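Local coordinates for protein endo-b-1,4-glucanase (Nasutitermes takasagoensis, PDB 1KS8) that probably hydrolyses internal beta-1,4-glucosidic linkages in cellulose and related beta-glucans, as a family 9 glycoside hydrolase with an (alpha/alpha)6 barrel catalytic domain, at residues V30-D35 / H385-A390; G75-E80 / S163-N168; Q119-H124 / R203-S208; N176-A181 / R224-N229; G193-S196 / D201-N204. All coordinates share one frame; numbering follows the deposited sequence.

Interaction 1 of 5, residues V30-D35 / H385-A390; sequences VTWRKD and HVLSGA
Trp32 and His385 form an offset, nearly parallel stack that joins two loops on the (alpha/alpha)6 barrel of this family 9 enzyme. Val30 to Arg33 make a type I beta turn, and the tryptophan leaves it with CG wedged between its own backbone N and carbonyl carbon (chi1 48°), a torsion that lays the indole against the 385-390 loop. The imidazole and the five-membered ring of Trp32 have centroids 4.1 Å apart and planes tilted by just 6°. Because the two side chains run past each other in opposite directions, each also places its CB over the partner's ring: His385 CB sits 3.8 Å from the centroid of the Trp32 five-membered ring, and Trp32 CB is 3.6 Å from the centroid of the His385 ring. The other indole face is backed near its rim by Val30 CG1 and Arg33 CG, which leaves the ring sandwiched. Apolar contact beyond the stack is slight: Leu387 CD1 reaches the six-membered ring at its edge, 4.2 Å from Trp32 CH2. Replaced by an alanine, this tryptophan would probably leave the His385 imidazole without its stacking partner and open a gap beside Leu387, which also packs on Phe15 and Ala18 of helix 5-18. The polar link runs entirely through water. One water lies in the plane of the indole and accepts from Trp32 NE1 at 3.2 Å while donating to Val386 O at 2.9 Å; a second spans the same pair, its bond from Trp32 NE1 weak but its own donation to Val386 O shorter, at 2.7 Å.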
# COMPACT_ATOMS: atom_id res chain seq x y z
N VAL A 30 4.48 16.48 9.13
CA VAL A 30 3.06 16.81 9.07
C VAL A 30 2.68 17.03 10.53
O VAL A 30 2.17 16.13 11.21
CB VAL A 30 2.25 15.67 8.44
CG1 VAL A 30 0.77 16.01 8.44
CG2 VAL A 30 2.73 15.43 7.01
N THR A 31 2.94 18.25 11.00
CA THR A 31 2.71 18.62 12.38
C THR A 31 1.28 18.88 12.85
O THR A 31 1.06 19.04 14.04
CB THR A 31 3.58 19.84 12.76
OG1 THR A 31 3.29 20.92 11.87
CG2 THR A 31 5.05 19.48 12.64
N TRP A 32 0.32 18.93 11.93
CA TRP A 32 -1.05 19.13 12.38
C TRP A 32 -1.59 17.80 12.92
O TRP A 32 -2.63 17.77 13.58
CB TRP A 32 -1.96 19.67 11.26
CG TRP A 32 -1.87 18.98 9.93
CD1 TRP A 32 -1.10 19.35 8.87
CD2 TRP A 32 -2.61 17.84 9.51
NE1 TRP A 32 -1.32 18.51 7.80
CE2 TRP A 32 -2.25 17.57 8.17
CE3 TRP A 32 -3.56 17.01 10.13
CZ2 TRP A 32 -2.79 16.51 7.44
CZ3 TRP A 32 -4.10 15.95 9.41
CH2 TRP A 32 -3.71 15.71 8.08
N ARG A 33 -0.88 16.72 12.64
CA ARG A 33 -1.26 15.40 13.15
C ARG A 33 -0.66 15.29 14.56
O ARG A 33 0.47 15.74 14.79
CB ARG A 33 -0.71 14.28 12.27
CG ARG A 33 -1.55 13.94 11.04
CD ARG A 33 -2.96 13.48 11.42
NE ARG A 33 -2.94 12.70 12.66
CZ ARG A 33 -2.43 11.48 12.78
NH1 ARG A 33 -1.90 10.86 11.72
NH2 ARG A 33 -2.42 10.89 13.96
N LYS A 34 -1.40 14.68 15.47
CA LYS A 34 -0.95 14.53 16.86
C LYS A 34 -0.95 13.08 17.33
O LYS A 34 -1.52 12.21 16.68
CB LYS A 34 -1.86 15.35 17.78
CG LYS A 34 -2.06 16.80 17.37
CD LYS A 34 -0.75 17.57 17.39
CE LYS A 34 -0.95 18.98 16.87
NZ LYS A 34 0.32 19.76 16.83
N ASP A 35 -0.32 12.84 18.47
CA ASP A 35 -0.27 11.50 19.04
C ASP A 35 -1.70 10.99 19.21
O ASP A 35 -2.58 11.73 19.65
CB ASP A 35 0.42 11.52 20.41
CG ASP A 35 1.88 11.93 20.33
OD1 ASP A 35 2.44 11.99 19.22
OD2 ASP A 35 2.46 12.18 21.41
N HIS A 385 -7.04 21.11 6.64
CA HIS A 385 -5.64 20.83 6.35
C HIS A 385 -5.51 20.25 4.95
O HIS A 385 -6.31 19.41 4.54
CB HIS A 385 -5.06 19.81 7.32
CG HIS A 385 -5.20 20.17 8.77
ND1 HIS A 385 -4.52 21.22 9.34
CD2 HIS A 385 -5.94 19.61 9.76
CE1 HIS A 385 -4.82 21.29 10.63
NE2 HIS A 385 -5.68 20.32 10.91
N VAL A 386 -4.49 20.69 4.22
CA VAL A 386 -4.24 20.16 2.89
C VAL A 386 -3.56 18.81 3.11
O VAL A 386 -2.55 18.72 3.81
CB VAL A 386 -3.32 21.09 2.08
CG1 VAL A 386 -2.88 20.41 0.79
CG2 VAL A 386 -4.05 22.39 1.76
N LEU A 387 -4.13 17.76 2.51
CA LEU A 387 -3.58 16.41 2.66
C LEU A 387 -2.55 16.15 1.57
O LEU A 387 -2.75 15.31 0.69
CB LEU A 387 -4.71 15.39 2.60
CG LEU A 387 -4.36 13.94 2.95
CD1 LEU A 387 -3.80 13.86 4.36
CD2 LEU A 387 -5.62 13.09 2.82
N SER A 388 -1.45 16.88 1.65
CA SER A 388 -0.39 16.79 0.65
C SER A 388 -0.00 15.37 0.27
O SER A 388 0.28 14.54 1.14
CB SER A 388 0.84 17.54 1.15
OG SER A 388 0.51 18.87 1.50
N GLY A 389 -0.01 15.10 -1.03
CA GLY A 389 0.40 13.81 -1.55
C GLY A 389 -0.62 12.71 -1.74
O GLY A 389 -0.33 11.72 -2.42
N ALA A 390 -1.81 12.86 -1.16
CA ALA A 390 -2.83 11.82 -1.28
C ALA A 390 -3.45 11.68 -2.66
O ALA A 390 -3.97 12.65 -3.22
CB ALA A 390 -3.93 12.07 -0.24
O HOH W 1 -0.20 17.47 5.01
O HOH W 2 -1.16 20.55 5.28

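Interaction 2 of 5, residues G75-E80 / S163-N168; sequences GLIDFE and SIVFRN
Ile77 meets Ile164 and Val165 through branches set by similar torsions. In both isoleucines CG1 stands opposite the carbonyl carbon and beside the backbone N (chi1 -63° in Ile77, -64° in Ile164), and chi2 is extended in each. This carries Ile77 CD1 out across the gap to the branched carbon of its partner, 3.8 Å from Ile164 CB, with the two side chains crossing at about a right angle. Val165 turns its branches to two different neighbours. With chi1 at 169°, CG2 lies beside its backbone N and rests 3.7 Å from Ile77 CG1, while CG1 points away from that N and comes within 4.0 Å of Leu76 CD1. The contact is therefore wholly aliphatic: no hydrogen bond passes between the segments, and the branched side chains meet where the helices come close, Ile77 and Val165 having CA atoms 6.1 Å apart. Leu76, which meets Val165 through CD1, crosses it at about a right angle as well. Helix 62-78 ends here, giving way at Phe79, the first residue to leave helical angles, and Phe79 N still bonds back to Gly75 O. The pair belongs to the helical barrel: helix 212-226 lies alongside, with Arg224 touching Ile77 and Ile164, Ala225 touching Ile164, and Arg224 forming a salt bridge to Asp78. Leu76 also packs on Val96 of helix 89-106, and helices 303-319 and 171-190 flank the two segments at Phe79 and Ser163.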
# COMPACT_ATOMS: atom_id res chain seq x y z
N GLY A 75 9.74 -0.73 -4.16
CA GLY A 75 10.21 0.41 -4.93
C GLY A 75 11.51 0.96 -4.38
O GLY A 75 12.36 1.44 -5.13
N LEU A 76 11.67 0.89 -3.06
CA LEU A 76 12.88 1.38 -2.39
C LEU A 76 14.08 0.53 -2.78
O LEU A 76 15.21 1.02 -2.84
CB LEU A 76 12.70 1.33 -0.87
CG LEU A 76 12.54 2.65 -0.13
CD1 LEU A 76 12.34 2.37 1.35
CD2 LEU A 76 13.76 3.54 -0.35
N ILE A 77 13.84 -0.75 -3.03
CA ILE A 77 14.90 -1.67 -3.41
C ILE A 77 15.31 -1.52 -4.88
O ILE A 77 16.49 -1.35 -5.19
CB ILE A 77 14.48 -3.14 -3.17
CG1 ILE A 77 14.23 -3.38 -1.68
CG2 ILE A 77 15.55 -4.09 -3.71
CD1 ILE A 77 13.50 -4.68 -1.38
N ASP A 78 14.33 -1.56 -5.78
CA ASP A 78 14.60 -1.46 -7.21
C ASP A 78 14.88 -0.05 -7.73
O ASP A 78 15.56 0.11 -8.75
CB ASP A 78 13.43 -2.05 -8.00
CG ASP A 78 13.35 -3.56 -7.89
OD1 ASP A 78 12.34 -4.13 -8.35
OD2 ASP A 78 14.31 -4.17 -7.37
N PHE A 79 14.36 0.96 -7.04
CA PHE A 79 14.54 2.33 -7.49
C PHE A 79 15.04 3.24 -6.37
O PHE A 79 14.60 4.38 -6.21
CB PHE A 79 13.21 2.84 -8.06
CG PHE A 79 12.67 1.96 -9.16
CD1 PHE A 79 13.27 1.94 -10.41
CD2 PHE A 79 11.60 1.11 -8.91
CE1 PHE A 79 12.82 1.07 -11.41
CE2 PHE A 79 11.14 0.24 -9.90
CZ PHE A 79 11.75 0.22 -11.15
N GLU A 80 15.99 2.71 -5.60
CA GLU A 80 16.58 3.45 -4.49
C GLU A 80 17.17 4.77 -4.98
O GLU A 80 17.11 5.79 -4.28
CB GLU A 80 17.68 2.61 -3.83
CG GLU A 80 18.24 3.22 -2.56
CD GLU A 80 19.32 2.38 -1.93
OE1 GLU A 80 19.80 2.74 -0.83
OE2 GLU A 80 19.71 1.35 -2.52
N SER A 163 13.65 -6.32 5.15
CA SER A 163 14.96 -6.79 5.61
C SER A 163 16.03 -6.47 4.57
O SER A 163 17.18 -6.23 4.91
CB SER A 163 14.93 -8.30 5.89
OG SER A 163 14.92 -9.08 4.70
N ILE A 164 15.64 -6.46 3.30
CA ILE A 164 16.56 -6.13 2.22
C ILE A 164 16.87 -4.63 2.27
O ILE A 164 18.01 -4.21 2.15
CB ILE A 164 15.96 -6.50 0.84
CG1 ILE A 164 15.76 -8.01 0.75
CG2 ILE A 164 16.88 -6.02 -0.28
CD1 ILE A 164 14.98 -8.46 -0.48
N VAL A 165 15.82 -3.83 2.45
CA VAL A 165 15.98 -2.39 2.53
C VAL A 165 16.99 -1.97 3.60
O VAL A 165 17.81 -1.09 3.38
CB VAL A 165 14.62 -1.71 2.84
CG1 VAL A 165 14.83 -0.24 3.19
CG2 VAL A 165 13.69 -1.84 1.65
N PHE A 166 16.93 -2.63 4.75
CA PHE A 166 17.81 -2.29 5.88
C PHE A 166 19.06 -3.14 6.03
O PHE A 166 19.82 -2.97 6.98
CB PHE A 166 16.99 -2.34 7.17
CG PHE A 166 15.93 -1.29 7.25
CD1 PHE A 166 16.27 0.03 7.56
CD2 PHE A 166 14.60 -1.59 6.98
CE1 PHE A 166 15.30 1.03 7.59
CE2 PHE A 166 13.62 -0.60 7.00
CZ PHE A 166 13.97 0.71 7.31
N ARG A 167 19.29 -4.04 5.08
CA ARG A 167 20.44 -4.94 5.10
C ARG A 167 21.76 -4.28 5.49
O ARG A 167 22.52 -4.83 6.29
CB ARG A 167 20.58 -5.62 3.74
CG ARG A 167 21.76 -6.56 3.61
CD ARG A 167 21.77 -7.20 2.23
NE ARG A 167 21.66 -6.19 1.17
CZ ARG A 167 21.62 -6.47 -0.13
NH1 ARG A 167 21.69 -7.73 -0.55
NH2 ARG A 167 21.52 -5.49 -1.02
N ASN A 168 22.05 -3.11 4.93
CA ASN A 168 23.31 -2.42 5.22
C ASN A 168 23.23 -1.31 6.26
O ASN A 168 24.12 -1.20 7.11
CB ASN A 168 23.90 -1.86 3.92
CG ASN A 168 24.19 -2.94 2.90
OD1 ASN A 168 24.86 -3.93 3.20
ND2 ASN A 168 23.69 -2.76 1.68

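Interaction 3 of 5, residues Q119-H124 / R203-S208; sequences QGDADH and RNFYAS
Gly120 and Phe205 mark the closest backbone approach, with CA atoms 7.8 Å apart: the first turn of the short helix 120-124 faces an irregular loop that leads toward helix 212-226. Gln119 is the N-cap of that helix; its side-chain OE1 accepts from Ala122 N at 3.0 Å, while Gln119 O and Gly120 O take the backbone N-H groups of Asp123 and His124. Phe205 carries the contact from the loop side. Its CE2 and CZ both lie 3.8 Å from Gly120 CA, and a side chain at Gly120 would run into the phenyl ring, so the glycine lets the ring come up against the helix backbone. Next to it His124 approaches from the opposite direction, with its CG beside its own backbone N (chi1 -62°). The two rings stand almost perpendicular, planes at 89°, in an offset edge-to-face pair with the imidazole edge directed at the phenyl face and centroids 5.4 Å apart. His124 CE1 is 3.8 Å from Phe205 CE1. Asp57 bonds to His124 NE2, and a sulfate ion, probably from the crystallisation liquor, lies about 3 Å from the His124 side chain, which is about 8 Å from that of Glu412, a predicted active-site residue. Asp123 bonds to Phe58 N, just ahead of strand 60-61, and Phe205 meets Phe61 at that strand's end, placing helix and loop beside the small antiparallel sheet.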
# COMPACT_ATOMS: atom_id res chain seq x y z
N GLN A 119 -12.71 -1.48 15.37
CA GLN A 119 -13.79 -2.18 14.70
C GLN A 119 -14.34 -1.26 13.64
O GLN A 119 -14.48 -0.06 13.87
CB GLN A 119 -14.91 -2.53 15.68
CG GLN A 119 -16.03 -3.31 15.01
CD GLN A 119 -17.39 -3.11 15.65
OE1 GLN A 119 -17.81 -1.98 15.90
NE2 GLN A 119 -18.09 -4.21 15.91
N GLY A 120 -14.66 -1.80 12.47
CA GLY A 120 -15.19 -0.98 11.40
C GLY A 120 -16.34 -0.06 11.78
O GLY A 120 -16.28 1.15 11.55
N ASP A 121 -17.38 -0.61 12.39
CA ASP A 121 -18.53 0.21 12.75
C ASP A 121 -18.27 1.26 13.81
O ASP A 121 -18.64 2.42 13.64
CB ASP A 121 -19.71 -0.67 13.16
CG ASP A 121 -20.28 -1.45 12.00
OD1 ASP A 121 -19.87 -1.19 10.85
OD2 ASP A 121 -21.14 -2.33 12.24
N ALA A 122 -17.65 0.87 14.92
CA ALA A 122 -17.39 1.82 16.00
C ALA A 122 -16.47 2.94 15.52
O ALA A 122 -16.66 4.10 15.87
CB ALA A 122 -16.76 1.10 17.18
N ASP A 123 -15.48 2.58 14.71
CA ASP A 123 -14.55 3.56 14.19
C ASP A 123 -15.22 4.52 13.21
O ASP A 123 -15.12 5.74 13.34
CB ASP A 123 -13.38 2.87 13.49
CG ASP A 123 -12.27 3.83 13.12
OD1 ASP A 123 -11.43 4.12 14.00
OD2 ASP A 123 -12.25 4.31 11.97
N HIS A 124 -15.91 3.96 12.23
CA HIS A 124 -16.55 4.78 11.20
C HIS A 124 -17.73 5.63 11.67
O HIS A 124 -18.11 6.59 10.99
CB HIS A 124 -16.95 3.88 10.03
CG HIS A 124 -15.78 3.21 9.38
ND1 HIS A 124 -15.92 2.27 8.38
CD2 HIS A 124 -14.45 3.35 9.58
CE1 HIS A 124 -14.72 1.86 8.00
NE2 HIS A 124 -13.81 2.50 8.72
N ARG A 203 -14.25 -8.94 6.74
CA ARG A 203 -14.93 -9.49 5.58
C ARG A 203 -15.69 -8.46 4.75
O ARG A 203 -15.86 -8.63 3.54
CB ARG A 203 -15.88 -10.60 6.04
CG ARG A 203 -16.50 -11.41 4.91
CD ARG A 203 -16.72 -12.85 5.36
NE ARG A 203 -17.47 -12.92 6.60
CZ ARG A 203 -17.55 -14.00 7.37
NH1 ARG A 203 -16.92 -15.12 7.01
NH2 ARG A 203 -18.26 -13.98 8.48
N ASN A 204 -16.14 -7.38 5.38
CA ASN A 204 -16.88 -6.36 4.66
C ASN A 204 -16.09 -5.10 4.34
O ASN A 204 -16.66 -4.09 3.92
CB ASN A 204 -18.15 -6.01 5.44
CG ASN A 204 -19.05 -7.21 5.61
OD1 ASN A 204 -19.55 -7.77 4.64
ND2 ASN A 204 -19.26 -7.62 6.86
N PHE A 205 -14.78 -5.16 4.54
CA PHE A 205 -13.91 -4.02 4.28
C PHE A 205 -12.73 -4.40 3.40
O PHE A 205 -12.43 -3.72 2.41
CB PHE A 205 -13.43 -3.43 5.61
CG PHE A 205 -14.55 -2.95 6.49
CD1 PHE A 205 -15.26 -1.79 6.17
CD2 PHE A 205 -14.92 -3.67 7.62
CE1 PHE A 205 -16.33 -1.37 6.96
CE2 PHE A 205 -15.99 -3.26 8.41
CZ PHE A 205 -16.70 -2.11 8.08
N TYR A 206 -12.07 -5.50 3.75
CA TYR A 206 -10.92 -6.01 3.00
C TYR A 206 -11.00 -7.53 2.96
O TYR A 206 -10.13 -8.23 3.49
CB TYR A 206 -9.61 -5.54 3.64
CG TYR A 206 -9.32 -4.08 3.36
CD1 TYR A 206 -8.82 -3.68 2.13
CD2 TYR A 206 -9.59 -3.10 4.31
CE1 TYR A 206 -8.59 -2.34 1.84
CE2 TYR A 206 -9.38 -1.76 4.04
CZ TYR A 206 -8.87 -1.38 2.80
OH TYR A 206 -8.64 -0.05 2.53
N ALA A 207 -12.05 -8.03 2.33
CA ALA A 207 -12.28 -9.47 2.24
C ALA A 207 -11.21 -10.24 1.49
O ALA A 207 -10.64 -9.76 0.51
CB ALA A 207 -13.64 -9.72 1.60
N SER A 208 -10.94 -11.45 1.97
CA SER A 208 -9.98 -12.34 1.34
C SER A 208 -10.53 -12.76 -0.02
O SER A 208 -11.73 -12.94 -0.17
CB SER A 208 -9.78 -13.60 2.18
OG SER A 208 -9.19 -13.33 3.44

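Interaction 4 of 5, residues N176-A181 / R224-N229; sequences NLLTHA and RATNDN
Leu178 meets Ala225 and Thr226 in a helix-helix contact of the (alpha/alpha)6 barrel, where the side of helix 171-190 lies against the C-terminal end of helix 212-226. It is a small surface contact, built from methyl groups and crossed by no hydrogen bond. Leucine supplies one side: with CG swung opposite its backbone N (chi1 -169°), both methyls of Leu178 point at the neighbouring helix. CD1 does most of the touching, 4.0 Å from Ala225 CB and 3.6 Å from Thr226 CG2. The other methyl, Leu178 CD2, is 3.7 Å from Thr226 CG2, so the threonine methyl sits in the fork of the leucine. Thr226 divides its two branches between packing and helix termination. CG2 is directed to the leucine, while OG1 accepts from Asp228 N in an ST turn and also hydrogen-bonds to Leu222 O one turn back. Asn227 between them has positive phi, the first residue to leave the helix, and Asp228 then serves as N-cap of the next helix, its OD1 bonding to Thr230 N. A glycine in place of the threonine removes both CG2 and OG1, which would probably open a gap in the fork of Leu178 and leave the turn at Asp228 N less firmly held. Leu178 also packs on Leu222, and Ala225 touches Ser163 of helix 149-165, which ties this outer contact to the adjoining helices. The hydroxyl's hold on the turn is fairly straight: Asp228 N lies 3.1 Å from Thr226 OG1, with an N-H...O angle of 154°.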
# COMPACT_ATOMS: atom_id res chain seq x y z
N ASN A 176 16.25 -9.00 12.53
CA ASN A 176 15.01 -9.13 13.29
C ASN A 176 13.82 -9.25 12.34
O ASN A 176 12.95 -10.10 12.52
CB ASN A 176 14.84 -7.93 14.22
CG ASN A 176 13.59 -8.01 15.06
OD1 ASN A 176 13.22 -9.08 15.55
ND2 ASN A 176 12.94 -6.87 15.27
N LEU A 177 13.80 -8.40 11.32
CA LEU A 177 12.73 -8.43 10.33
C LEU A 177 12.65 -9.80 9.67
O LEU A 177 11.56 -10.37 9.52
CB LEU A 177 12.99 -7.38 9.25
CG LEU A 177 12.83 -5.90 9.63
CD1 LEU A 177 13.43 -5.03 8.54
CD2 LEU A 177 11.36 -5.58 9.84
N LEU A 178 13.80 -10.33 9.27
CA LEU A 178 13.85 -11.63 8.61
C LEU A 178 13.38 -12.77 9.50
O LEU A 178 12.71 -13.69 9.03
CB LEU A 178 15.27 -11.90 8.11
CG LEU A 178 15.43 -13.09 7.17
CD1 LEU A 178 14.56 -12.90 5.93
CD2 LEU A 178 16.89 -13.22 6.76
N THR A 179 13.72 -12.72 10.78
CA THR A 179 13.30 -13.77 11.71
C THR A 179 11.77 -13.84 11.73
O THR A 179 11.18 -14.91 11.61
CB THR A 179 13.82 -13.51 13.14
OG1 THR A 179 15.25 -13.64 13.15
CG2 THR A 179 13.22 -14.51 14.12
N HIS A 180 11.14 -12.67 11.88
CA HIS A 180 9.69 -12.59 11.91
C HIS A 180 9.09 -13.01 10.57
O HIS A 180 8.05 -13.68 10.54
CB HIS A 180 9.25 -11.17 12.26
CG HIS A 180 9.42 -10.83 13.70
ND1 HIS A 180 8.52 -11.23 14.66
CD2 HIS A 180 10.40 -10.16 14.36
CE1 HIS A 180 8.93 -10.83 15.85
NE2 HIS A 180 10.07 -10.18 15.70
N ALA A 181 9.74 -12.64 9.48
CA ALA A 181 9.25 -12.99 8.15
C ALA A 181 9.21 -14.50 7.96
O ALA A 181 8.23 -15.04 7.46
CB ALA A 181 10.14 -12.35 7.08
N ARG A 224 14.37 -13.97 -2.12
CA ARG A 224 15.15 -12.79 -2.45
C ARG A 224 15.93 -12.26 -1.25
O ARG A 224 17.06 -11.79 -1.39
CB ARG A 224 14.23 -11.69 -2.98
CG ARG A 224 14.96 -10.46 -3.48
CD ARG A 224 14.01 -9.42 -4.06
NE ARG A 224 14.74 -8.39 -4.79
CZ ARG A 224 14.18 -7.51 -5.60
NH1 ARG A 224 12.87 -7.53 -5.80
NH2 ARG A 224 14.94 -6.63 -6.24
N ALA A 225 15.33 -12.35 -0.07
CA ALA A 225 15.95 -11.85 1.16
C ALA A 225 16.94 -12.79 1.83
O ALA A 225 17.74 -12.36 2.67
CB ALA A 225 14.86 -11.47 2.16
N THR A 226 16.90 -14.07 1.47
CA THR A 226 17.79 -15.05 2.09
C THR A 226 18.71 -15.80 1.14
O THR A 226 19.77 -16.29 1.55
CB THR A 226 16.97 -16.11 2.84
OG1 THR A 226 16.17 -16.84 1.91
CG2 THR A 226 16.07 -15.45 3.88
N ASN A 227 18.31 -15.90 -0.13
CA ASN A 227 19.08 -16.63 -1.13
C ASN A 227 18.99 -18.11 -0.79
O ASN A 227 19.78 -18.92 -1.27
CB ASN A 227 20.54 -16.18 -1.14
CG ASN A 227 21.31 -16.71 -2.34
OD1 ASN A 227 22.54 -16.65 -2.37
ND2 ASN A 227 20.59 -17.21 -3.33
N ASP A 228 18.02 -18.45 0.05
CA ASP A 228 17.80 -19.83 0.47
C ASP A 228 16.92 -20.50 -0.59
O ASP A 228 15.72 -20.24 -0.67
CB ASP A 228 17.09 -19.86 1.82
CG ASP A 228 17.09 -21.23 2.45
OD1 ASP A 228 16.97 -22.23 1.71
OD2 ASP A 228 17.19 -21.31 3.69
N ASN A 229 17.53 -21.36 -1.40
CA ASN A 229 16.82 -22.05 -2.47
C ASN A 229 15.50 -22.71 -2.08
O ASN A 229 14.60 -22.84 -2.91
CB ASN A 229 17.74 -23.10 -3.12
CG ASN A 229 18.84 -22.47 -3.96
OD1 ASN A 229 19.73 -23.17 -4.44
ND2 ASN A 229 18.77 -21.16 -4.14

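Interaction 5 of 5, residues G193-S196 / D201-N204; sequences GKYS and DARN
Tyr195 and Ala202 meet in a short-range loop closure, where the chain turns back on itself through the weakly bonded helix 195-198 and a 3-10 segment at 201-202. The tyrosine adopts a chi1 of 95°, well off a staggered position, and this brings the phenol end over to the alanine methyl: Ala202 CB is 3.7 Å from Tyr195 CE2 and 3.5 Å from Tyr195 OH. The hydroxyl has its polar partner in the following loop, Tyr206 O, so one group both packs on the 3-10 turn and secures the chain after it. Ser196 is the nearest backbone neighbour of Arg203, with CA atoms 5.0 Å apart. Its OG sits between its own N and carbonyl carbon (chi1 58°) and takes a bond from Ser208 N, while CB packs 3.9 Å from Arg203 CA. The arginine starts extended, with CG opposite its backbone N, then bends at chi2 and chi3, which brings the side chain across Ser196 O. Arg203 CB and CD both lie 3.9 Å from Ser196 O. A long, weak ion pair to Asp197 gives the guanidinium a further neighbour. Tyr195 lies about 8 Å, side chain to side chain, from Asp254 and Glu214, which bind calcium in another structure of this protein, so Tyr195 is close to the calcium site. Ser196 O lies over one face of the guanidinium, 3.9 Å from Arg203 NH1, with no hydrogen bond between them.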
# COMPACT_ATOMS: atom_id res chain seq x y z
N GLY A 193 -5.84 -20.86 5.27
CA GLY A 193 -7.15 -20.27 5.46
C GLY A 193 -7.21 -18.80 5.09
O GLY A 193 -6.17 -18.14 5.01
N LYS A 194 -8.41 -18.30 4.85
CA LYS A 194 -8.62 -16.89 4.51
C LYS A 194 -8.68 -16.11 5.82
O LYS A 194 -9.46 -16.46 6.70
CB LYS A 194 -9.94 -16.70 3.76
CG LYS A 194 -10.07 -17.48 2.46
CD LYS A 194 -11.47 -17.32 1.89
CE LYS A 194 -11.66 -18.12 0.62
NZ LYS A 194 -13.05 -18.01 0.10
N TYR A 195 -7.89 -15.05 5.94
CA TYR A 195 -7.90 -14.29 7.19
C TYR A 195 -9.24 -13.66 7.52
O TYR A 195 -9.57 -13.51 8.70
CB TYR A 195 -6.80 -13.21 7.19
CG TYR A 195 -7.27 -11.84 6.74
CD1 TYR A 195 -7.48 -11.56 5.40
CD2 TYR A 195 -7.51 -10.83 7.68
CE1 TYR A 195 -7.93 -10.30 4.99
CE2 TYR A 195 -7.96 -9.57 7.28
CZ TYR A 195 -8.17 -9.32 5.94
OH TYR A 195 -8.61 -8.07 5.54
N SER A 196 -10.02 -13.28 6.51
CA SER A 196 -11.31 -12.65 6.79
C SER A 196 -12.38 -13.64 7.25
O SER A 196 -13.50 -13.24 7.58
CB SER A 196 -11.80 -11.83 5.58
OG SER A 196 -11.92 -12.61 4.41
N ASP A 201 -14.66 -9.25 11.05
CA ASP A 201 -15.02 -7.85 10.87
C ASP A 201 -14.47 -7.35 9.54
O ASP A 201 -15.07 -6.51 8.88
CB ASP A 201 -14.46 -6.99 12.00
CG ASP A 201 -15.04 -5.59 12.00
OD1 ASP A 201 -14.28 -4.61 11.86
OD2 ASP A 201 -16.28 -5.47 12.13
N ALA A 202 -13.32 -7.90 9.13
CA ALA A 202 -12.67 -7.49 7.89
C ALA A 202 -13.35 -7.96 6.62
O ALA A 202 -13.08 -7.45 5.53
CB ALA A 202 -11.22 -7.96 7.90
N ARG A 203 -14.25 -8.94 6.74
CA ARG A 203 -14.93 -9.49 5.58
C ARG A 203 -15.69 -8.46 4.75
O ARG A 203 -15.86 -8.63 3.54
CB ARG A 203 -15.88 -10.60 6.04
CG ARG A 203 -16.50 -11.41 4.91
CD ARG A 203 -16.72 -12.85 5.36
NE ARG A 203 -17.47 -12.92 6.60
CZ ARG A 203 -17.55 -14.00 7.37
NH1 ARG A 203 -16.92 -15.12 7.01
NH2 ARG A 203 -18.26 -13.98 8.48
N ASN A 204 -16.14 -7.38 5.38
CA ASN A 204 -16.88 -6.36 4.66
C ASN A 204 -16.09 -5.10 4.34
O ASN A 204 -16.66 -4.09 3.92
CB ASN A 204 -18.15 -6.01 5.44
CG ASN A 204 -19.05 -7.21 5.61
OD1 ASN A 204 -19.55 -7.77 4.64
ND2 ASN A 204 -19.26 -7.62 6.86

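Overall arrangement
All five contacts lie within one family 9 catalytic domain. Interaction 1 ties a loop early in the chain to one near its end, so the other four fall between its segments. Interactions 2 and 4, with centres 13 Å apart, touch through the Asp78-Arg224 salt bridge and share a bundle formed by helices 62-78, 149-165, 171-190 and 212-226. Interactions 3 and 5, 9 Å apart between centres, share Arg203 and Asn204 and are joined by hydrogen bonds from the Tyr195 and Ser196 side chains to the 206-208 backbone. Interactions 2 and 3, with centres 32 Å apart, lie on opposite sides of the chain's centre: one secures barrel helices, the other joins a short helix to a loop near the predicted catalytic residue Glu412.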